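Local atomic coordinates of transcriptional regulatory protein RcsB (Salmonella enterica subsp. enterica serovar Typhimurium, PDB entry 6EO3), a protein that acts as the response regulator of the Rcs signalling system, probably binding regulatory DNA to control transcription of numerous genes. Residues A50-T55 / S82-T87; N2-I7 / I26-V31; E104-K109 / E132-L137. The protein carries 1 engineered substitution. All coordinates share one frame; numbering follows the deposited sequence.

Interaction 1 (A50-T55 / S82-T87); sequences AHVLIT and SIIVLT
Val52 and Ser82 open a parallel pairing at the heart of the receiver domain, between strands 52-56 and 82-87, the two strands of a beta-alpha-beta unit closed over helix 68-77. From Val52, CB rests 3.4 Å from Ser82 O and lies near Ser82 CB. A chi1 of 41° puts CG1 between the backbone N and the carbonyl carbon and leaves CG2 anti to the N, where it drops to 3.3 Å from the same Ser82 O and reaches Ile84 CD1 at 4.1 Å. Ser82 O lies against the valine and also accepts the N-H of Leu53 at 2.9 Å, a donor almost in line with its C=O. The ladder starts with Ser82 N on His51 O and runs on from Ile84 N to Leu53 O, from Thr55 N to Ile84 O and, at 2.7 Å, from Leu86 N to Thr55 O, where the donor is tilted 30° from the carbonyl plane. On the face bearing Val52, Ile54 CG2 packs obliquely on Leu86 CD2 at 4.1 Å. The opposite face carries Leu53, Thr55, Ile83 and Val85. Strand 52-56 runs on to Asp56, the predicted phosphorylation site. Ile83 and Val85 meet helix 68-77, whereas Ile84 and Leu86 meet helix 112-125 on the other side. Strand 4-9 borders Ile54, and strand 105-108 flanks strand 82-87.

Interaction 2 (N2-I7 / I26-V31); sequences NNMNVI and IEWVNV
Met4 and Trp28 meet where strand 4-9 pairs in parallel with strand 29-35, the two joined through helix 13-24 as the first beta-alpha-beta unit of the receiver domain. The methionine lies beside the indole and makes a Met-aromatic contact at the ring edge: SD is 5.0 Å from the centroid of the six-membered ring, 86° off its normal. The extended chi1 and chi2 carry SD to CZ3 of Trp28, and the bend at chi3 (-88°) turns Met4 CE back to the same carbon, 3.6 Å away. In the backbone, Met4 N donates to Trp28 O at 2.8 Å, and the ladder continues from Asn30 N to Met4 O and from Val6 N to Asn30 O. Val6 and Val29 cross at a slant, CG2 of the first 3.8 Å from CG1 of the second, on the face where Leu120 of helix 112-125 packs on Met4 and Val29. On the other face Asn30 ND2 gives a weak bond to Asn5 OD1; the ND2 of Asn5 is held by Asp49 O. Farther out, a type I turn from Ile26 to Val29 leads into the strand. Within it, Ile26 CG2 lies 3.5 Å above the Trp28 ring plane, over its centre.

Interaction 3 (E104-K109 / E132-L137); sequences EGIVLK and ESVSRL
The edge strand of the receiver sheet, 105-108, is crossed here by helix 132-139, which follows helix 112-125 on the way to the helix-turn-helix region. The axes of the two short segments run almost at right angles (99°), and no hydrogen bond joins them: apolar packing carries the contact. Val134 sits at its centre, facing the strand with both methyls. Its CG1 lies 3.7 Å from Ile106 CG2, the two side chains crossing at about a right angle, and its CG2 lies 3.9 Å from Leu108 CG and equally close to Ile106 O. A chi1 of 172° sets CG1 anti to the backbone N, turning it to the Ile106 side chain and CG2 to Leu108 and the Ile106 carbonyl. Leu108 runs on, its CD1 coming to 4.3 Å from Leu137 CD2. Ile106 and Leu137 also pack on Leu95 of helix 92-99, and the backbone of Ile106 is hydrogen-bonded to Phe129. Just after Leu108, Lys109 forms salt bridges with Asp10 and with Asp56, the predicted phosphorylation site. Ser133 divides its side chain: CB touches Leu108 CD1 at 3.8 Å, while OG is hydrogen-bonded to Asp115 OD2.

How the interactions relate
Followed from the N terminus, the three contacts come in series, none nesting within or crossing another. Interaction 2 closes first, around helix 13-24; interaction 1 closes next, around helix 68-77; interaction 3 closes last, around helix 112-125, and brings a helix to the sheet rather than pairing two strands. All three reach the same five-stranded sheet. Interaction 2 joins interaction 1 through Ile54 N and Ile7 O, 2.8 Å apart, and interaction 1 joins interaction 3 through Val85 N and Gly105 O, also 2.8 Å apart. Interactions 2 and 3 do not touch. Interaction 3 fastens to the edge of the receiver sheet the helix that precedes the luxR-type helix-turn-helix region.

Interaction 1 (A50-T55 / S82-T87)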
ATOM      1  N   ALA A  50      11.655  15.844 -27.412  1.00 51.58           N
ATOM      2  CA  ALA A  50      10.289  15.313 -27.419  1.00 49.37           C
ATOM      3  C   ALA A  50       9.398  16.069 -26.435  1.00 47.58           C
ATOM      4  O   ALA A  50       9.857  16.530 -25.399  1.00 46.09           O
ATOM      5  CB  ALA A  50      10.298  13.826 -27.087  1.00 48.44           C
ATOM      6  N   HIS A  51       8.120  16.186 -26.770  1.00 48.95           N
ATOM      7  CA  HIS A  51       7.123  16.754 -25.858  1.00 49.35           C
ATOM      8  C   HIS A  51       6.302  15.680 -25.168  1.00 48.26           C
ATOM      9  O   HIS A  51       5.857  15.866 -24.027  1.00 46.88           O
ATOM     10  CB  HIS A  51       6.194  17.687 -26.612  1.00 50.31           C
ATOM     11  CG  HIS A  51       6.921  18.758 -27.350  1.00 52.46           C
ATOM     12  ND1 HIS A  51       6.869  18.878 -28.718  1.00 52.68           N
ATOM     13  CD2 HIS A  51       7.764  19.723 -26.918  1.00 54.23           C
ATOM     14  CE1 HIS A  51       7.633  19.884 -29.101  1.00 53.39           C
ATOM     15  NE2 HIS A  51       8.187  20.414 -28.026  1.00 54.77           N
ATOM     16  N   VAL A  52       6.101  14.562 -25.864  1.00 47.12           N
ATOM     17  CA  VAL A  52       5.321  13.458 -25.323  1.00 44.67           C
ATOM     18  C   VAL A  52       5.931  12.118 -25.690  1.00 42.69           C
ATOM     19  O   VAL A  52       6.452  11.917 -26.790  1.00 42.09           O
ATOM     20  CB  VAL A  52       3.816  13.533 -25.731  1.00 47.49           C
ATOM     21  CG1 VAL A  52       3.644  13.959 -27.170  1.00 46.40           C
ATOM     22  CG2 VAL A  52       3.083  12.208 -25.485  1.00 49.15           C
ATOM     23  N   LEU A  53       5.863  11.217 -24.723  1.00 41.72           N
ATOM     24  CA  LEU A  53       6.277   9.838 -24.871  1.00 41.09           C
ATOM     25  C   LEU A  53       5.030   8.992 -24.814  1.00 41.58           C
ATOM     26  O   LEU A  53       4.223   9.140 -23.908  1.00 44.66           O
ATOM     27  CB  LEU A  53       7.187   9.453 -23.712  1.00 40.88           C
ATOM     28  CG  LEU A  53       7.539   7.987 -23.466  1.00 39.83           C
ATOM     29  CD1 LEU A  53       8.260   7.383 -24.660  1.00 39.17           C
ATOM     30  CD2 LEU A  53       8.408   7.918 -22.213  1.00 40.15           C
ATOM     31  N   ILE A  54       4.871   8.119 -25.793  1.00 42.30           N
ATOM     32  CA  ILE A  54       3.817   7.133 -25.771  1.00 43.25           C
ATOM     33  C   ILE A  54       4.531   5.807 -25.558  1.00 43.67           C
ATOM     34  O   ILE A  54       5.249   5.323 -26.445  1.00 40.61           O
ATOM     35  CB  ILE A  54       3.003   7.133 -27.079  1.00 45.23           C
ATOM     36  CG1 ILE A  54       2.386   8.517 -27.303  1.00 47.42           C
ATOM     37  CG2 ILE A  54       1.893   6.094 -27.024  1.00 45.28           C
ATOM     38  CD1 ILE A  54       1.938   8.757 -28.726  1.00 49.97           C
ATOM     39  N   THR A  55       4.348   5.246 -24.364  1.00 42.36           N
ATOM     40  CA  THR A  55       5.057   4.041 -23.970  1.00 42.10           C
ATOM     41  C   THR A  55       4.147   2.924 -23.439  1.00 41.52           C
ATOM     42  O   THR A  55       3.158   3.153 -22.742  1.00 38.57           O
ATOM     43  CB  THR A  55       6.152   4.322 -22.915  1.00 42.67           C
ATOM     44  OG1 THR A  55       6.840   3.100 -22.623  1.00 41.89           O
ATOM     45  CG2 THR A  55       5.564   4.888 -21.610  1.00 43.41           C
ATOM     46  N   SER A  82       5.515  15.019 -21.308  1.00 46.48           N
ATOM     47  CA  SER A  82       4.163  14.514 -21.132  1.00 47.29           C
ATOM     48  C   SER A  82       4.114  13.033 -21.503  1.00 46.54           C
ATOM     49  O   SER A  82       4.613  12.639 -22.555  1.00 48.18           O
ATOM     50  CB  SER A  82       3.196  15.304 -21.999  1.00 47.16           C
ATOM     51  OG  SER A  82       3.033  16.600 -21.473  1.00 48.11           O
ATOM     52  N   ILE A  83       3.511  12.220 -20.642  1.00 44.61           N
ATOM     53  CA  ILE A  83       3.542  10.758 -20.806  1.00 42.02           C
ATOM     54  C   ILE A  83       2.148  10.179 -20.965  1.00 40.35           C
ATOM     55  O   ILE A  83       1.312  10.320 -20.081  1.00 40.13           O
ATOM     56  CB  ILE A  83       4.234  10.069 -19.604  1.00 41.01           C
ATOM     57  CG1 ILE A  83       5.649  10.614 -19.417  1.00 41.17           C
ATOM     58  CG2 ILE A  83       4.310   8.566 -19.812  1.00 40.40           C
ATOM     59  CD1 ILE A  83       6.254  10.304 -18.071  1.00 42.95           C
ATOM     60  N   ILE A  84       1.915   9.521 -22.096  1.00 40.72           N
ATOM     61  CA  ILE A  84       0.722   8.691 -22.283  1.00 40.31           C
ATOM     62  C   ILE A  84       1.135   7.244 -22.129  1.00 39.68           C
ATOM     63  O   ILE A  84       1.898   6.742 -22.939  1.00 41.05           O
ATOM     64  CB  ILE A  84       0.074   8.889 -23.676  1.00 39.93           C
ATOM     65  CG1 ILE A  84      -0.333  10.352 -23.855  1.00 40.45           C
ATOM     66  CG2 ILE A  84      -1.145   7.984 -23.859  1.00 37.96           C
ATOM     67  CD1 ILE A  84      -0.692  10.701 -25.281  1.00 41.42           C
ATOM     68  N   VAL A  85       0.623   6.567 -21.102  1.00 41.36           N
ATOM     69  CA  VAL A  85       0.869   5.137 -20.942  1.00 40.79           C
ATOM     70  C   VAL A  85      -0.104   4.297 -21.786  1.00 41.36           C
ATOM     71  O   VAL A  85      -1.308   4.479 -21.757  1.00 40.28           O
ATOM     72  CB  VAL A  85       0.843   4.717 -19.463  1.00 41.80           C
ATOM     73  CG1 VAL A  85       0.807   3.203 -19.318  1.00 41.41           C
ATOM     74  CG2 VAL A  85       2.076   5.255 -18.768  1.00 42.19           C
ATOM     75  N   LEU A  86       0.459   3.362 -22.531  1.00 43.16           N
ATOM     76  CA  LEU A  86      -0.291   2.523 -23.432  1.00 44.96           C
ATOM     77  C   LEU A  86      -0.220   1.112 -22.876  1.00 46.62           C
ATOM     78  O   LEU A  86       0.865   0.559 -22.724  1.00 48.15           O
ATOM     79  CB  LEU A  86       0.325   2.609 -24.831  1.00 45.34           C
ATOM     80  CG  LEU A  86      -0.547   2.273 -26.039  1.00 49.18           C
ATOM     81  CD1 LEU A  86      -1.723   3.223 -26.183  1.00 50.14           C
ATOM     82  CD2 LEU A  86       0.302   2.297 -27.309  1.00 50.98           C
ATOM     83  N   THR A  87      -1.362   0.531 -22.535  1.00 45.41           N
ATOM     84  CA  THR A  87      -1.333  -0.765 -21.890  1.00 46.54           C
ATOM     85  C   THR A  87      -2.402  -1.727 -22.398  1.00 47.19           C
ATOM     86  O   THR A  87      -3.501  -1.349 -22.781  1.00 48.60           O
ATOM     87  CB  THR A  87      -1.405  -0.646 -20.347  1.00 48.23           C
ATOM     88  OG1 THR A  87      -1.247  -1.949 -19.748  1.00 50.32           O
ATOM     89  CG2 THR A  87      -2.721  -0.023 -19.898  1.00 49.73           C
TER

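Interaction 2 (N2-I7 / I26-V31)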
ATOM      1  N   ASN A   2       4.129  24.885 -34.960  1.00 73.37           N
ATOM      2  CA  ASN A   2       4.267  24.433 -33.570  1.00 70.09           C
ATOM      3  C   ASN A   2       3.834  22.962 -33.424  1.00 67.96           C
ATOM      4  O   ASN A   2       2.744  22.657 -32.937  1.00 66.08           O
ATOM      5  CB  ASN A   2       3.450  25.324 -32.649  1.00 70.38           C
ATOM      6  N   ASN A   3       4.715  22.064 -33.856  1.00 66.20           N
ATOM      7  CA  ASN A   3       4.441  20.632 -33.895  1.00 62.83           C
ATOM      8  C   ASN A   3       4.697  19.926 -32.581  1.00 61.48           C
ATOM      9  O   ASN A   3       5.434  20.404 -31.722  1.00 62.67           O
ATOM     10  CB  ASN A   3       5.305  19.959 -34.964  1.00 61.17           C
ATOM     11  CG  ASN A   3       4.898  20.341 -36.365  1.00 61.66           C
ATOM     12  OD1 ASN A   3       3.831  20.915 -36.584  1.00 63.02           O
ATOM     13  ND2 ASN A   3       5.750  20.025 -37.327  1.00 61.44           N
ATOM     14  N   MET A   4       4.103  18.752 -32.459  1.00 60.20           N
ATOM     15  CA  MET A   4       4.261  17.938 -31.280  1.00 58.59           C
ATOM     16  C   MET A   4       5.218  16.796 -31.614  1.00 53.38           C
ATOM     17  O   MET A   4       4.860  15.851 -32.313  1.00 54.12           O
ATOM     18  CB  MET A   4       2.895  17.431 -30.848  1.00 65.02           C
ATOM     19  CG  MET A   4       2.851  16.873 -29.445  1.00 72.16           C
ATOM     20  SD  MET A   4       1.165  16.388 -29.033  1.00 81.85           S
ATOM     21  CE  MET A   4       0.531  17.932 -28.377  1.00 84.45           C
ATOM     22  N   ASN A   5       6.463  16.935 -31.172  1.00 49.29           N
ATOM     23  CA  ASN A   5       7.457  15.860 -31.214  1.00 45.59           C
ATOM     24  C   ASN A   5       7.127  14.715 -30.266  1.00 43.87           C
ATOM     25  O   ASN A   5       7.091  14.905 -29.050  1.00 40.84           O
ATOM     26  CB  ASN A   5       8.831  16.406 -30.866  1.00 46.66           C
ATOM     27  CG  ASN A   5       9.384  17.334 -31.938  1.00 47.48           C
ATOM     28  OD1 ASN A   5       8.815  17.474 -33.018  1.00 47.47           O
ATOM     29  ND2 ASN A   5      10.505  17.962 -31.642  1.00 47.49           N
ATOM     30  N   VAL A   6       6.899  13.533 -30.839  1.00 42.59           N
ATOM     31  CA  VAL A   6       6.473  12.352 -30.091  1.00 42.82           C
ATOM     32  C   VAL A   6       7.493  11.211 -30.201  1.00 42.91           C
ATOM     33  O   VAL A   6       8.024  10.940 -31.275  1.00 41.80           O
ATOM     34  CB  VAL A   6       5.098  11.826 -30.582  1.00 43.78           C
ATOM     35  CG1 VAL A   6       4.549  10.788 -29.627  1.00 44.61           C
ATOM     36  CG2 VAL A   6       4.087  12.955 -30.729  1.00 44.13           C
ATOM     37  N   ILE A   7       7.741  10.552 -29.069  1.00 42.81           N
ATOM     38  CA  ILE A   7       8.503   9.307 -29.008  1.00 42.03           C
ATOM     39  C   ILE A   7       7.571   8.139 -28.709  1.00 40.88           C
ATOM     40  O   ILE A   7       6.744   8.235 -27.805  1.00 38.39           O
ATOM     41  CB  ILE A   7       9.558   9.352 -27.890  1.00 43.30           C
ATOM     42  CG1 ILE A   7      10.650  10.353 -28.261  1.00 44.96           C
ATOM     43  CG2 ILE A   7      10.158   7.963 -27.650  1.00 42.07           C
ATOM     44  CD1 ILE A   7      11.596  10.654 -27.122  1.00 46.54           C
ATOM     45  N   ILE A  26      -2.487  12.697 -38.110  1.00 68.89           N
ATOM     46  CA  ILE A  26      -2.411  13.991 -37.409  1.00 63.30           C
ATOM     47  C   ILE A  26      -1.179  14.752 -37.893  1.00 59.01           C
ATOM     48  O   ILE A  26      -0.050  14.444 -37.526  1.00 56.36           O
ATOM     49  CB  ILE A  26      -2.372  13.849 -35.875  1.00 61.66           C
ATOM     50  CG1 ILE A  26      -3.634  13.160 -35.374  1.00 60.82           C
ATOM     51  CG2 ILE A  26      -2.260  15.220 -35.207  1.00 62.13           C
ATOM     52  CD1 ILE A  26      -3.581  12.817 -33.900  1.00 61.46           C
ATOM     53  N   GLU A  27      -1.421  15.768 -38.703  1.00 59.45           N
ATOM     54  CA  GLU A  27      -0.358  16.481 -39.388  1.00 60.74           C
ATOM     55  C   GLU A  27       0.611  17.215 -38.452  1.00 57.95           C
ATOM     56  O   GLU A  27       1.801  17.242 -38.722  1.00 56.31           O
ATOM     57  CB  GLU A  27      -0.961  17.440 -40.419  1.00 64.95           C
ATOM     58  CG  GLU A  27      -1.832  16.755 -41.470  1.00 68.18           C
ATOM     59  CD  GLU A  27      -1.145  15.577 -42.143  1.00 70.02           C
ATOM     60  OE1 GLU A  27       0.032  15.703 -42.534  1.00 72.07           O
ATOM     61  OE2 GLU A  27      -1.786  14.521 -42.289  1.00 71.77           O
ATOM     62  N   TRP A  28       0.116  17.766 -37.343  1.00 58.03           N
ATOM     63  CA  TRP A  28       0.978  18.504 -36.399  1.00 56.61           C
ATOM     64  C   TRP A  28       1.817  17.592 -35.490  1.00 53.28           C
ATOM     65  O   TRP A  28       2.580  18.083 -34.660  1.00 50.31           O
ATOM     66  CB  TRP A  28       0.196  19.538 -35.560  1.00 59.12           C
ATOM     67  CG  TRP A  28      -1.137  19.110 -35.022  1.00 61.03           C
ATOM     68  CD1 TRP A  28      -2.351  19.243 -35.640  1.00 64.17           C
ATOM     69  CD2 TRP A  28      -1.400  18.525 -33.746  1.00 62.69           C
ATOM     70  NE1 TRP A  28      -3.348  18.754 -34.835  1.00 65.41           N
ATOM     71  CE2 TRP A  28      -2.794  18.305 -33.665  1.00 64.69           C
ATOM     72  CE3 TRP A  28      -0.593  18.152 -32.665  1.00 66.21           C
ATOM     73  CZ2 TRP A  28      -3.404  17.729 -32.542  1.00 68.02           C
ATOM     74  CZ3 TRP A  28      -1.201  17.574 -31.542  1.00 68.64           C
ATOM     75  CH2 TRP A  28      -2.595  17.371 -31.495  1.00 68.80           C
ATOM     76  N   VAL A  29       1.679  16.279 -35.657  1.00 52.08           N
ATOM     77  CA  VAL A  29       2.488  15.297 -34.920  1.00 50.90           C
ATOM     78  C   VAL A  29       3.680  14.834 -35.754  1.00 49.72           C
ATOM     79  O   VAL A  29       3.524  14.497 -36.927  1.00 48.02           O
ATOM     80  CB  VAL A  29       1.648  14.069 -34.519  1.00 51.59           C
ATOM     81  CG1 VAL A  29       2.526  12.874 -34.153  1.00 50.89           C
ATOM     82  CG2 VAL A  29       0.727  14.429 -33.364  1.00 52.43           C
ATOM     83  N   ASN A  30       4.857  14.813 -35.126  1.00 48.77           N
ATOM     84  CA  ASN A  30       6.096  14.374 -35.762  1.00 49.78           C
ATOM     85  C   ASN A  30       6.816  13.367 -34.870  1.00 48.65           C
ATOM     86  O   ASN A  30       7.289  13.718 -33.787  1.00 48.68           O
ATOM     87  CB  ASN A  30       6.998  15.578 -36.053  1.00 52.15           C
ATOM     88  CG  ASN A  30       8.394  15.175 -36.517  1.00 55.12           C
ATOM     89  OD1 ASN A  30       8.558  14.315 -37.383  1.00 57.35           O
ATOM     90  ND2 ASN A  30       9.411  15.808 -35.945  1.00 57.80           N
ATOM     91  N   VAL A  31       6.905  12.123 -35.332  1.00 45.23           N
ATOM     92  CA  VAL A  31       7.536  11.068 -34.554  1.00 44.44           C
ATOM     93  C   VAL A  31       9.056  11.194 -34.603  1.00 43.82           C
ATOM     94  O   VAL A  31       9.669  11.014 -35.643  1.00 44.21           O
ATOM     95  CB  VAL A  31       7.122   9.673 -35.044  1.00 44.08           C
ATOM     96  CG1 VAL A  31       7.972   8.599 -34.371  1.00 44.66           C
ATOM     97  CG2 VAL A  31       5.646   9.444 -34.760  1.00 43.09           C
TER

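Interaction 3 (E104-K109 / E132-L137)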
ATOM      1  N   GLU A 104       0.005  12.200 -17.985  1.00 55.80           N
ATOM      2  CA  GLU A 104      -0.884  13.005 -18.805  1.00 54.31           C
ATOM      3  C   GLU A 104      -1.958  12.190 -19.528  1.00 52.66           C
ATOM      4  O   GLU A 104      -2.901  12.749 -20.068  1.00 55.84           O
ATOM      5  CB  GLU A 104      -0.058  13.837 -19.790  1.00 54.79           C
ATOM      6  CG  GLU A 104       0.691  15.008 -19.151  1.00 56.06           C
ATOM      7  CD  GLU A 104       1.733  14.586 -18.117  1.00 56.83           C
ATOM      8  OE1 GLU A 104       1.831  15.242 -17.066  1.00 62.51           O
ATOM      9  OE2 GLU A 104       2.460  13.598 -18.339  1.00 55.03           O
ATOM     10  N   GLY A 105      -1.819  10.871 -19.548  1.00 52.29           N
ATOM     11  CA  GLY A 105      -2.842  10.019 -20.153  1.00 49.28           C
ATOM     12  C   GLY A 105      -2.592   8.534 -20.014  1.00 47.44           C
ATOM     13  O   GLY A 105      -1.453   8.090 -19.935  1.00 46.39           O
ATOM     14  N   ILE A 106      -3.672   7.759 -19.980  1.00 46.52           N
ATOM     15  CA  ILE A 106      -3.577   6.308 -20.110  1.00 44.78           C
ATOM     16  C   ILE A 106      -4.585   5.829 -21.161  1.00 42.40           C
ATOM     17  O   ILE A 106      -5.719   6.317 -21.205  1.00 42.57           O
ATOM     18  CB  ILE A 106      -3.780   5.599 -18.756  1.00 47.78           C
ATOM     19  CG1 ILE A 106      -3.310   4.147 -18.837  1.00 48.38           C
ATOM     20  CG2 ILE A 106      -5.232   5.668 -18.317  1.00 52.85           C
ATOM     21  CD1 ILE A 106      -3.314   3.442 -17.495  1.00 52.16           C
ATOM     22  N   VAL A 107      -4.157   4.892 -22.007  1.00 38.72           N
ATOM     23  CA  VAL A 107      -4.956   4.426 -23.140  1.00 37.75           C
ATOM     24  C   VAL A 107      -4.823   2.910 -23.287  1.00 37.97           C
ATOM     25  O   VAL A 107      -3.722   2.357 -23.204  1.00 38.62           O
ATOM     26  CB  VAL A 107      -4.519   5.121 -24.457  1.00 38.01           C
ATOM     27  CG1 VAL A 107      -5.241   4.546 -25.671  1.00 38.55           C
ATOM     28  CG2 VAL A 107      -4.752   6.624 -24.382  1.00 38.07           C
ATOM     29  N   LEU A 108      -5.949   2.239 -23.509  1.00 38.31           N
ATOM     30  CA  LEU A 108      -5.939   0.797 -23.731  1.00 37.92           C
ATOM     31  C   LEU A 108      -5.468   0.545 -25.134  1.00 40.13           C
ATOM     32  O   LEU A 108      -6.008   1.107 -26.096  1.00 41.75           O
ATOM     33  CB  LEU A 108      -7.320   0.185 -23.509  1.00 38.42           C
ATOM     34  CG  LEU A 108      -7.766   0.201 -22.049  1.00 37.86           C
ATOM     35  CD1 LEU A 108      -9.173  -0.341 -21.943  1.00 40.45           C
ATOM     36  CD2 LEU A 108      -6.829  -0.626 -21.181  1.00 38.52           C
ATOM     37  N   LYS A 109      -4.451  -0.303 -25.240  1.00 41.99           N
ATOM     38  CA  LYS A 109      -3.753  -0.535 -26.502  1.00 43.25           C
ATOM     39  C   LYS A 109      -4.700  -1.087 -27.564  1.00 44.09           C
ATOM     40  O   LYS A 109      -4.565  -0.775 -28.745  1.00 48.14           O
ATOM     41  CB  LYS A 109      -2.569  -1.487 -26.271  1.00 44.90           C
ATOM     42  CG  LYS A 109      -1.481  -1.439 -27.339  1.00 47.31           C
ATOM     43  CD  LYS A 109      -0.399  -2.491 -27.105  1.00 49.54           C
ATOM     44  CE  LYS A 109       0.377  -2.225 -25.828  1.00 51.29           C
ATOM     45  NZ  LYS A 109       1.627  -3.027 -25.725  1.00 54.02           N
ATOM     46  N   GLU A 132     -13.193   6.745 -22.860  1.00 58.73           N
ATOM     47  CA  GLU A 132     -14.395   6.037 -22.389  1.00 56.95           C
ATOM     48  C   GLU A 132     -14.069   4.638 -21.854  1.00 53.38           C
ATOM     49  O   GLU A 132     -14.467   4.274 -20.753  1.00 51.99           O
ATOM     50  CB  GLU A 132     -15.421   5.943 -23.513  1.00 56.11           C
ATOM     51  N   SER A 133     -13.330   3.878 -22.656  1.00 65.75           N
ATOM     52  CA  SER A 133     -12.872   2.524 -22.322  1.00 64.45           C
ATOM     53  C   SER A 133     -12.275   2.423 -20.913  1.00 62.05           C
ATOM     54  O   SER A 133     -12.532   1.476 -20.175  1.00 58.13           O
ATOM     55  CB  SER A 133     -11.799   2.101 -23.338  1.00 65.85           C
ATOM     56  OG  SER A 133     -11.720   3.020 -24.428  1.00 65.37           O
ATOM     57  N   VAL A 134     -11.465   3.417 -20.568  1.00 62.24           N
ATOM     58  CA  VAL A 134     -10.726   3.445 -19.312  1.00 60.40           C
ATOM     59  C   VAL A 134     -11.574   3.965 -18.150  1.00 61.81           C
ATOM     60  O   VAL A 134     -11.582   3.378 -17.065  1.00 61.45           O
ATOM     61  CB  VAL A 134      -9.453   4.312 -19.451  1.00 58.21           C
ATOM     62  CG1 VAL A 134      -8.772   4.517 -18.106  1.00 57.78           C
ATOM     63  CG2 VAL A 134      -8.491   3.678 -20.434  1.00 57.15           C
ATOM     64  N   SER A 135     -12.270   5.075 -18.356  1.00 64.49           N
ATOM     65  CA  SER A 135     -13.025   5.670 -17.257  1.00 68.27           C
ATOM     66  C   SER A 135     -14.129   4.716 -16.809  1.00 68.44           C
ATOM     67  O   SER A 135     -14.441   4.635 -15.618  1.00 71.65           O
ATOM     68  CB  SER A 135     -13.591   7.035 -17.643  1.00 71.61           C
ATOM     69  OG  SER A 135     -14.386   6.941 -18.811  1.00 76.44           O
ATOM     70  N   ARG A 136     -14.697   3.988 -17.767  1.00 68.46           N
ATOM     71  CA  ARG A 136     -15.691   2.947 -17.494  1.00 70.00           C
ATOM     72  C   ARG A 136     -15.166   1.901 -16.500  1.00 72.12           C
ATOM     73  O   ARG A 136     -15.904   1.439 -15.630  1.00 72.49           O
ATOM     74  CB  ARG A 136     -16.107   2.280 -18.809  1.00 69.54           C
ATOM     75  CG  ARG A 136     -17.047   1.096 -18.667  1.00 71.25           C
ATOM     76  CD  ARG A 136     -17.508   0.610 -20.034  1.00 73.97           C
ATOM     77  NE  ARG A 136     -18.855   1.074 -20.368  1.00 75.21           N
ATOM     78  CZ  ARG A 136     -19.975   0.366 -20.201  1.00 78.16           C
ATOM     79  NH1 ARG A 136     -19.940  -0.872 -19.701  1.00 79.60           N
ATOM     80  NH2 ARG A 136     -21.146   0.898 -20.547  1.00 78.22           N
ATOM     81  N   LEU A 137     -13.894   1.539 -16.637  1.00 72.10           N
ATOM     82  CA  LEU A 137     -13.251   0.594 -15.719  1.00 74.88           C
ATOM     83  C   LEU A 137     -12.927   1.196 -14.338  1.00 77.94           C
ATOM     84  O   LEU A 137     -13.057   0.507 -13.326  1.00 81.60           O
ATOM     85  CB  LEU A 137     -11.994  -0.006 -16.366  1.00 74.57           C
ATOM     86  CG  LEU A 137     -12.185  -1.236 -17.272  1.00 76.14           C
ATOM     87  CD1 LEU A 137     -13.482  -1.225 -18.074  1.00 76.80           C
ATOM     88  CD2 LEU A 137     -10.997  -1.368 -18.213  1.00 77.10           C
TER